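Local atomic coordinates of amidohydrolase (Staphylococcus aureus, PDB entry 3NUR), a protein that probably hydrolyses an amide bond in a so far unidentified substrate, using a metal site within a TIM-barrel fold of the amidohydrolase family. Residues Ala69-Leu72 with Ser73-Asp76; Glu77-Gln80 with Phe81-Asn84; Ala314-Tyr317 with Pro318-Pro322; Leu325-Phe328 with Leu329-Gly333. One frame throughout, in Å; residues are numbered along the deposited sequence.

Interaction 1: residues Ala69-Leu72 with Ser73-Asp76; sequences ADEL and SHHD
A type I beta turn from Glu71 to His74 leads the chain into helix 75-84, and Glu71 and His74 meet across it. The turn is closed by the backbone bond from His74 N to Glu71 O, 2.8 Å long and fairly straight (164°). The two side chains run in the same direction, next to one another. The touching is done by the aliphatic start of Glu71: its CB is 3.5 Å from His74 ND1 and approaches the ring obliquely. The carboxylate makes no bond to the imidazole, for Glu71 OE1 stays 4.6 Å from His74 ND1. The chi1 of His74 is -75°, which sets CG beside its own backbone N, with the ring beside Glu71 and Ala69. Ala69 N lies over one face of that ring. Ser73 OG and His74 ND1 form a weak hydrogen bond of 3.5 Å, in which either may be the donor. Water 1 sits between Ala69 O and His74 O, within hydrogen-bonding distance of each. Asp70 OD2 reaches away to the hydroxyl of Tyr319, while His75 ND1 bonds Tyr121. His74 also centres an inverse gamma turn and holds the N-cap position. The arrangement is that of a beta turn running directly into a helix N terminus.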
loop_
_atom_site.group_PDB
_atom_site.type_symbol
_atom_site.label_atom_id
_atom_site.label_comp_id
_atom_site.label_asym_id
_atom_site.label_seq_id
_atom_site.Cartn_x
_atom_site.Cartn_y
_atom_site.Cartn_z
ATOM N N ALA A 69 2.420 18.866 -6.258
ATOM C CA ALA A 69 3.697 18.159 -6.116
ATOM C C ALA A 69 3.624 16.653 -6.409
ATOM O O ALA A 69 4.665 16.009 -6.548
ATOM C CB ALA A 69 4.304 18.415 -4.745
ATOM N N ASP A 70 2.403 16.099 -6.542
ATOM C CA ASP A 70 2.253 14.687 -6.910
ATOM C C ASP A 70 2.503 14.483 -8.409
ATOM O O ASP A 70 2.846 13.383 -8.808
ATOM C CB ASP A 70 0.910 14.102 -6.432
ATOM C CG ASP A 70 -0.347 14.869 -6.805
ATOM O OD1 ASP A 70 -0.225 16.021 -7.301
ATOM O OD2 ASP A 70 -1.451 14.342 -6.557
ATOM N N GLU A 71 2.414 15.560 -9.231
ATOM C CA GLU A 71 2.656 15.426 -10.679
ATOM C C GLU A 71 4.069 14.925 -10.930
ATOM O O GLU A 71 5.028 15.476 -10.378
ATOM C CB GLU A 71 2.403 16.749 -11.422
ATOM C CG GLU A 71 0.938 17.029 -11.678
ATOM C CD GLU A 71 0.605 18.504 -11.785
ATOM O OE1 GLU A 71 0.853 19.097 -12.860
ATOM O OE2 GLU A 71 0.113 19.074 -10.782
ATOM N N LEU A 72 4.192 13.862 -11.726
ATOM C CA LEU A 72 5.471 13.224 -12.019
ATOM C C LEU A 72 6.553 14.197 -12.539
ATOM O O LEU A 72 7.738 13.973 -12.298
ATOM C CB LEU A 72 5.283 12.002 -12.930
ATOM C CG LEU A 72 6.438 10.988 -12.975
ATOM C CD1 LEU A 72 6.733 10.385 -11.594
ATOM C CD2 LEU A 72 6.180 9.914 -13.996
ATOM N N SER A 73 6.130 15.312 -13.149
ATOM C CA SER A 73 7.030 16.369 -13.654
ATOM C C SER A 73 7.710 17.180 -12.518
ATOM O O SER A 73 8.698 17.877 -12.770
ATOM C CB SER A 73 6.267 17.306 -14.589
ATOM O OG SER A 73 5.273 18.015 -13.870
ATOM N N HIS A 74 7.191 17.093 -11.279
ATOM C CA HIS A 74 7.730 17.817 -10.118
ATOM C C HIS A 74 8.913 17.061 -9.482
ATOM O O HIS A 74 8.941 16.816 -8.268
ATOM C CB HIS A 74 6.616 18.120 -9.101
ATOM C CG HIS A 74 5.710 19.242 -9.519
ATOM N ND1 HIS A 74 4.888 19.136 -10.623
ATOM C CD2 HIS A 74 5.529 20.460 -8.957
ATOM C CE1 HIS A 74 4.242 20.287 -10.705
ATOM N NE2 HIS A 74 4.591 21.112 -9.719
ATOM N N HIS A 75 9.902 16.743 -10.318
ATOM C CA HIS A 75 11.092 15.968 -9.985
ATOM C C HIS A 75 11.980 16.624 -8.921
ATOM O O HIS A 75 12.408 15.963 -7.969
ATOM C CB HIS A 75 11.909 15.680 -11.261
ATOM C CG HIS A 75 13.211 14.989 -10.991
ATOM N ND1 HIS A 75 13.259 13.650 -10.639
ATOM C CD2 HIS A 75 14.473 15.479 -11.022
ATOM C CE1 HIS A 75 14.537 13.374 -10.451
ATOM N NE2 HIS A 75 15.308 14.440 -10.692
ATOM N N ASP A 76 12.302 17.896 -9.109
ATOM C CA ASP A 76 13.177 18.602 -8.175
ATOM C C ASP A 76 12.606 18.696 -6.770
ATOM O O ASP A 76 13.353 18.533 -5.804
ATOM C CB ASP A 76 13.568 19.967 -8.743
ATOM C CG ASP A 76 14.586 19.806 -9.852
ATOM O OD1 ASP A 76 15.774 19.569 -9.537
ATOM O OD2 ASP A 76 14.184 19.819 -11.035
HETATM O O HOH W 1 7.275 16.207 -6.146
#

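Interaction 2: residues Glu77-Gln80 with Phe81-Asn84; sequences ERIQ and FMNN
Arg78 and the selenomethionine at Met82 form the close-packed side of helix 75-84. Met82 N bonds Arg78 O at 3.0 Å. The Met82 chain then runs past the same carbonyl, bringing CG to 3.3 Å from Arg78 O. Its selenium meets the aliphatic CG of Arg78 at 4.0 Å. Ile79 adds its CD1, 4.2 Å from Met82 SE. With CG anti to the backbone N (chi1 -170°), Arg78 carries its guanidinium off the helix, where NH2 bonds the carbonyl oxygen of His30. The other side is looser and polar. Gln80 and Asn84 meet through CG of the first and ND2 of the second, 3.7 Å apart, and their amide planes are only 22° from parallel. No side-chain hydrogen bond joins them. Similarly, the methyl CG2 of Ile79 lies 3.6 Å from Asn83 ND2, and Asn83 OD1 turns to Arg128. Gln80, Asn83 and Asn84 are exposed, whereas Arg78 and Met82 are buried. Backbone bonds from Phe81 to Glu77, from Asn83 to Ile79 and from Asn84 to Gln80 complete the alpha-helical i to i+4 pattern. The buried side of helix 75-84 rests on strands 87-94 and 129-131, with Phe129 touching Arg78, Ile79 and Met82. Phe81 faces another neighbour, stacking on Tyr317 of the 314-322 loop.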
loop_
_atom_site.group_PDB
_atom_site.type_symbol
_atom_site.label_atom_id
_atom_site.label_comp_id
_atom_site.label_asym_id
_atom_site.label_seq_id
_atom_site.Cartn_x
_atom_site.Cartn_y
_atom_site.Cartn_z
ATOM N N GLU A 77 11.291 18.926 -6.643
ATOM C CA GLU A 77 10.639 18.974 -5.327
ATOM C C GLU A 77 10.745 17.608 -4.644
ATOM O O GLU A 77 11.041 17.545 -3.455
ATOM C CB GLU A 77 9.172 19.363 -5.463
ATOM C CG GLU A 77 8.987 20.859 -5.648
ATOM C CD GLU A 77 7.587 21.251 -6.074
ATOM O OE1 GLU A 77 6.633 21.011 -5.297
ATOM O OE2 GLU A 77 7.450 21.824 -7.178
ATOM N N ARG A 78 10.581 16.535 -5.422
ATOM C CA ARG A 78 10.674 15.145 -4.937
ATOM C C ARG A 78 12.105 14.826 -4.443
ATOM O O ARG A 78 12.293 14.320 -3.329
ATOM C CB ARG A 78 10.227 14.189 -6.050
ATOM C CG ARG A 78 10.039 12.740 -5.597
ATOM C CD ARG A 78 9.477 11.863 -6.711
ATOM N NE ARG A 78 8.142 12.308 -7.141
ATOM C CZ ARG A 78 6.984 11.887 -6.630
ATOM N NH1 ARG A 78 6.967 11.020 -5.613
ATOM N NH2 ARG A 78 5.834 12.351 -7.107
ATOM N N ILE A 79 13.116 15.155 -5.265
ATOM C CA ILE A 79 14.526 14.903 -4.923
ATOM C C ILE A 79 14.977 15.703 -3.720
ATOM O O ILE A 79 15.755 15.187 -2.910
ATOM C CB ILE A 79 15.453 15.139 -6.156
ATOM C CG1 ILE A 79 15.294 14.014 -7.198
ATOM C CG2 ILE A 79 16.935 15.328 -5.750
ATOM C CD1 ILE A 79 15.675 12.511 -6.753
ATOM N N GLN A 80 14.521 16.970 -3.613
ATOM C CA GLN A 80 14.852 17.837 -2.473
ATOM C C GLN A 80 14.374 17.154 -1.188
ATOM O O GLN A 80 15.154 17.037 -0.231
ATOM C CB GLN A 80 14.169 19.211 -2.611
ATOM C CG GLN A 80 14.534 20.161 -1.469
ATOM C CD GLN A 80 13.898 21.511 -1.624
ATOM O OE1 GLN A 80 12.989 21.872 -0.872
ATOM N NE2 GLN A 80 14.368 22.294 -2.597
ATOM N N PHE A 81 13.109 16.655 -1.193
ATOM C CA PHE A 81 12.548 15.992 -0.025
ATOM C C PHE A 81 13.351 14.745 0.326
ATOM O O PHE A 81 13.740 14.582 1.476
ATOM C CB PHE A 81 11.050 15.651 -0.222
ATOM C CG PHE A 81 10.482 14.801 0.906
ATOM C CD1 PHE A 81 10.028 15.391 2.083
ATOM C CD2 PHE A 81 10.435 13.413 0.799
ATOM C CE1 PHE A 81 9.534 14.604 3.135
ATOM C CE2 PHE A 81 9.941 12.629 1.847
ATOM C CZ PHE A 81 9.493 13.232 3.007
HETATM N N MSE A 82 13.610 13.868 -0.658
HETATM C CA MSE A 82 14.339 12.627 -0.425
HETATM C C MSE A 82 15.743 12.874 0.120
HETATM O O MSE A 82 16.118 12.255 1.124
HETATM C CB MSE A 82 14.412 11.806 -1.701
HETATM C CG MSE A 82 13.040 11.302 -2.148
HETATM SE SE MSE A 82 13.119 10.702 -3.980
HETATM C CE MSE A 82 14.312 9.180 -3.786
ATOM N N ASN A 83 16.500 13.817 -0.511
ATOM C CA ASN A 83 17.859 14.130 -0.071
ATOM C C ASN A 83 17.914 14.694 1.328
ATOM O O ASN A 83 18.750 14.264 2.114
ATOM C CB ASN A 83 18.562 15.062 -1.056
ATOM C CG ASN A 83 18.940 14.383 -2.360
ATOM O OD1 ASN A 83 18.655 13.201 -2.607
ATOM N ND2 ASN A 83 19.543 15.131 -3.257
ATOM N N ASN A 84 16.996 15.603 1.663
ATOM C CA ASN A 84 16.941 16.208 2.997
ATOM C C ASN A 84 16.515 15.224 4.081
ATOM O O ASN A 84 16.839 15.429 5.254
ATOM C CB ASN A 84 15.992 17.404 2.998
ATOM C CG ASN A 84 16.470 18.577 2.165
ATOM O OD1 ASN A 84 17.594 18.613 1.648
ATOM N ND2 ASN A 84 15.603 19.549 1.983
#

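Interaction 3: residues Ala314-Tyr317 with Pro318-Pro322. With CA (calcium ion), chain B.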
loop_
_atom_site.group_PDB
_atom_site.type_symbol
_atom_site.label_atom_id
_atom_site.label_comp_id
_atom_site.label_asym_id
_atom_site.label_seq_id
_atom_site.Cartn_x
_atom_site.Cartn_y
_atom_site.Cartn_z
ATOM N N ALA A 314 7.893 4.449 5.203
ATOM C CA ALA A 314 7.048 5.135 4.201
ATOM C C ALA A 314 6.703 6.522 4.706
ATOM O O ALA A 314 6.508 6.697 5.911
ATOM C CB ALA A 314 5.763 4.347 3.955
ATOM N N ALA A 315 6.586 7.495 3.788
ATOM C CA ALA A 315 6.294 8.889 4.128
ATOM C C ALA A 315 4.930 9.387 3.660
ATOM O O ALA A 315 4.495 10.435 4.127
ATOM C CB ALA A 315 7.362 9.794 3.504
ATOM N N ASP A 316 4.308 8.709 2.677
ATOM C CA ASP A 316 3.060 9.174 2.019
ATOM C C ASP A 316 3.353 10.472 1.228
ATOM O O ASP A 316 2.477 11.329 1.034
ATOM C CB ASP A 316 1.873 9.332 3.006
ATOM C CG ASP A 316 0.523 9.199 2.336
ATOM O OD1 ASP A 316 0.469 8.640 1.203
ATOM O OD2 ASP A 316 -0.485 9.733 2.895
ATOM N N TYR A 317 4.610 10.606 0.749
ATOM C CA TYR A 317 4.979 11.776 -0.034
ATOM C C TYR A 317 4.141 11.820 -1.330
ATOM O O TYR A 317 3.962 10.774 -1.949
ATOM C CB TYR A 317 6.487 11.744 -0.375
ATOM C CG TYR A 317 6.913 12.924 -1.210
ATOM C CD1 TYR A 317 7.307 14.118 -0.611
ATOM C CD2 TYR A 317 6.816 12.891 -2.605
ATOM C CE1 TYR A 317 7.614 15.242 -1.374
ATOM C CE2 TYR A 317 7.137 14.007 -3.378
ATOM C CZ TYR A 317 7.549 15.176 -2.756
ATOM O OH TYR A 317 7.888 16.284 -3.500
ATOM N N PRO A 318 3.627 12.991 -1.775
ATOM C CA PRO A 318 3.759 14.345 -1.196
ATOM C C PRO A 318 2.539 14.777 -0.366
ATOM O O PRO A 318 2.466 15.939 0.034
ATOM C CB PRO A 318 3.875 15.206 -2.450
ATOM C CG PRO A 318 2.872 14.554 -3.385
ATOM C CD PRO A 318 2.941 13.056 -3.087
ATOM N N TYR A 319 1.573 13.859 -0.129
ATOM C CA TYR A 319 0.352 14.165 0.629
ATOM C C TYR A 319 0.673 14.472 2.083
ATOM O O TYR A 319 0.013 15.309 2.707
ATOM C CB TYR A 319 -0.726 13.081 0.427
ATOM C CG TYR A 319 -0.983 12.801 -1.036
ATOM C CD1 TYR A 319 -1.285 13.830 -1.926
ATOM C CD2 TYR A 319 -0.933 11.504 -1.535
ATOM C CE1 TYR A 319 -1.499 13.577 -3.285
ATOM C CE2 TYR A 319 -1.165 11.238 -2.885
ATOM C CZ TYR A 319 -1.455 12.274 -3.755
ATOM O OH TYR A 319 -1.653 12.012 -5.100
ATOM N N ILE A 320 1.750 13.847 2.586
ATOM C CA ILE A 320 2.413 14.186 3.847
ATOM C C ILE A 320 3.884 14.430 3.455
ATOM O O ILE A 320 4.433 13.641 2.687
ATOM C CB ILE A 320 2.311 13.106 4.976
ATOM C CG1 ILE A 320 0.843 12.651 5.201
ATOM C CG2 ILE A 320 2.919 13.660 6.292
ATOM C CD1 ILE A 320 0.633 11.627 6.311
ATOM N N GLU A 321 4.519 15.501 3.983
ATOM C CA GLU A 321 5.954 15.756 3.787
ATOM C C GLU A 321 6.545 15.788 5.211
ATOM O O GLU A 321 6.732 16.872 5.777
ATOM C CB GLU A 321 6.219 17.057 2.989
ATOM C CG GLU A 321 5.705 16.960 1.553
ATOM C CD GLU A 321 5.857 18.186 0.664
ATOM O OE1 GLU A 321 6.932 18.827 0.701
ATOM O OE2 GLU A 321 4.923 18.461 -0.123
ATOM N N PRO A 322 6.732 14.600 5.846
ATOM C CA PRO A 322 7.161 14.589 7.257
ATOM C C PRO A 322 8.567 15.115 7.479
ATOM O O PRO A 322 9.544 14.546 6.987
ATOM C CB PRO A 322 6.955 13.129 7.700
ATOM C CG PRO A 322 6.934 12.343 6.460
ATOM C CD PRO A 322 6.526 13.227 5.328
HETATM CA CA CA B . -0.940 7.201 0.515
HETATM O O HOH W 2 -2.101 7.690 2.296
HETATM O O HOH W 3 -2.448 8.574 -0.454
#
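Metal binding comes first: Asp316 OD1 holds the calcium ion at 2.1 Å. A chi1 of -155° sets CG roughly opposite the backbone N, and with this rotation OD1 points to the ion. The other oxygen, OD2, is not a ligand but accepts a weak hydrogen bond from water 2. Ile320 CG1 lies 3.9 Å from this non-ligand Asp316 OD2. Waters 2 and 3 both bind the ion, and Glu28, His30 and His192 complete the site. Asp316 OD1 also lies at the edge of the Tyr319 ring.

The hydrogen bond across the segments is a backbone one, from Ile320 N to Asp316 O at 3.0 Å. It draws the loop into a tight bend. Tyr317 CA lies 3.3 Å from Ile320 O in a CA-H...O contact.

The apolar contacts centre on the cis peptide bond between Tyr317 and Pro318. The cis form folds the proline back over the preceding ring. Pro318 CB sits 3.6 Å from the centroid of the Tyr317 ring, only 10° off its normal, in a CH-pi contact. Pro318 CD lies over the centre of one face of the Tyr319 ring, at 4.2 Å above its plane. Glu321 CG comes obliquely to Tyr317 CE1 at 3.9 Å. Pro322 CG meets the methyl of Ala315.

Glu29 of strand 24-31 accepts bonds from Ala315 N and Tyr317 N, so the loop is tied beside the barrel strand that carries Glu28 and His30. On the other flank, helix 75-84 packs Phe81 against Ala315 and Pro322.

Interaction 4: residues Leu325-Phe328 with Leu329-Gly333; sequences LGVF and LDELG
Leu325 O is gripped twice: water 4 donates to it at 2.8 Å, and the hydroxyl of Tyr313 bonds it as well. Water 4 also accepts from Leu329 N at 2.9 Å, so it links the short helix 325-328 to the turn that follows. Water 5 lies within bonding distance of both Asp330 OD2 and Gly326 O. Asp330 N bonds Val327 O, also at 2.9 Å, and Asp330 CB sits close to the same carbonyl. The other oxygen of Asp330, OD1, forms a salt bridge with Lys339.

Phe328 to Glu331 is a type I beta turn, closed by Glu331 N bonding Phe328 O at 3.0 Å. The turn follows the weakly bonded helix, and the chain goes on to helix 336-351.

Phe328 and Leu332 form the apolar part. Both methyls of Leu332 come to one face of the ring. CD1 lies over it, 4.2 Å from the Phe328 centroid and 24° off the normal, displaced toward the rim. CD2 sits by the far end, 3.7 Å from Phe328 CZ. Phe328 holds CG opposite its backbone N (chi1 176°), and the CZ end of the ring lies against Leu332. Glu331 lays CG near Val327 O and sends OE2 to a salt bridge with Lys324. Leu332 also packs on Phe299 of helix 296-306, and Leu329 on Ile342 of helix 336-351.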
loop_
_atom_site.group_PDB
_atom_site.type_symbol
_atom_site.label_atom_id
_atom_site.label_comp_id
_atom_site.label_asym_id
_atom_site.label_seq_id
_atom_site.Cartn_x
_atom_site.Cartn_y
_atom_site.Cartn_z
ATOM N N LEU A 325 11.095 12.658 9.108
ATOM C CA LEU A 325 11.322 11.350 8.494
ATOM C C LEU A 325 12.745 10.804 8.718
ATOM O O LEU A 325 12.905 9.660 9.151
ATOM C CB LEU A 325 10.960 11.371 7.000
ATOM C CG LEU A 325 10.889 9.985 6.365
ATOM C CD1 LEU A 325 9.592 9.241 6.791
ATOM C CD2 LEU A 325 10.946 10.083 4.890
ATOM N N GLY A 326 13.748 11.647 8.507
ATOM C CA GLY A 326 15.147 11.254 8.633
ATOM C C GLY A 326 15.683 11.042 10.034
ATOM O O GLY A 326 16.790 10.513 10.179
ATOM N N VAL A 327 14.921 11.457 11.082
ATOM C CA VAL A 327 15.370 11.303 12.468
ATOM C C VAL A 327 14.432 10.451 13.343
ATOM O O VAL A 327 14.827 10.054 14.434
ATOM C CB VAL A 327 15.717 12.673 13.141
ATOM C CG1 VAL A 327 16.829 13.404 12.376
ATOM C CG2 VAL A 327 14.482 13.556 13.290
ATOM N N PHE A 328 13.207 10.167 12.869
ATOM C CA PHE A 328 12.205 9.428 13.644
ATOM C C PHE A 328 12.703 8.095 14.167
ATOM O O PHE A 328 12.461 7.770 15.327
ATOM C CB PHE A 328 10.902 9.254 12.854
ATOM C CG PHE A 328 9.826 8.430 13.534
ATOM C CD1 PHE A 328 9.200 8.887 14.688
ATOM C CD2 PHE A 328 9.411 7.215 12.992
ATOM C CE1 PHE A 328 8.207 8.119 15.314
ATOM C CE2 PHE A 328 8.377 6.475 13.589
ATOM C CZ PHE A 328 7.783 6.936 14.748
ATOM N N LEU A 329 13.416 7.336 13.329
ATOM C CA LEU A 329 13.916 6.019 13.754
ATOM C C LEU A 329 14.964 6.080 14.871
ATOM O O LEU A 329 15.235 5.062 15.511
ATOM C CB LEU A 329 14.382 5.172 12.555
ATOM C CG LEU A 329 13.325 4.926 11.466
ATOM C CD1 LEU A 329 13.939 4.218 10.270
ATOM C CD2 LEU A 329 12.127 4.132 11.997
ATOM N N ASP A 330 15.501 7.281 15.144
ATOM C CA ASP A 330 16.468 7.492 16.230
ATOM C C ASP A 330 15.780 7.794 17.583
ATOM O O ASP A 330 16.469 7.894 18.606
ATOM C CB ASP A 330 17.404 8.652 15.855
ATOM C CG ASP A 330 18.279 8.341 14.661
ATOM O OD1 ASP A 330 18.692 7.167 14.516
ATOM O OD2 ASP A 330 18.555 9.266 13.876
ATOM N N GLU A 331 14.441 7.968 17.588
ATOM C CA GLU A 331 13.685 8.368 18.790
ATOM C C GLU A 331 12.839 7.240 19.369
ATOM O O GLU A 331 11.937 7.496 20.174
ATOM C CB GLU A 331 12.768 9.562 18.449
ATOM C CG GLU A 331 13.455 10.693 17.701
ATOM C CD GLU A 331 12.608 11.930 17.466
ATOM O OE1 GLU A 331 13.197 13.024 17.310
ATOM O OE2 GLU A 331 11.361 11.811 17.439
ATOM N N LEU A 332 13.098 6.007 18.953
ATOM C CA LEU A 332 12.252 4.884 19.352
ATOM C C LEU A 332 12.905 3.859 20.274
ATOM O O LEU A 332 12.298 2.814 20.545
ATOM C CB LEU A 332 11.686 4.202 18.099
ATOM C CG LEU A 332 10.897 5.081 17.100
ATOM C CD1 LEU A 332 10.693 4.339 15.805
ATOM C CD2 LEU A 332 9.532 5.508 17.669
ATOM N N GLY A 333 14.121 4.153 20.732
ATOM C CA GLY A 333 14.895 3.247 21.581
ATOM C C GLY A 333 15.293 1.949 20.897
ATOM O O GLY A 333 15.374 0.906 21.544
HETATM O O HOH W 4 14.578 8.018 10.723
HETATM O O HOH W 5 19.502 9.585 11.383
#

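Overall arrangement
From the N terminus, interaction 1 closes a beta turn that leads into helix 75-84, and interaction 2 is the continuation of that helix. Much later, interaction 3 closes a bend at the calcium ion, and interaction 4 closes the turn after helix 325-328. The four lie in series, and none nests inside or crosses another. They still meet in space. Residues 69-76 reach the metal-binding loop through a side-chain bond and through Pro318, which packs against Ala69. Helix 75-84 lies along the same loop. Leu325 of interaction 4 packs on both Ala315 and Phe81. An early helix is thus tied to the late metal-binding loop.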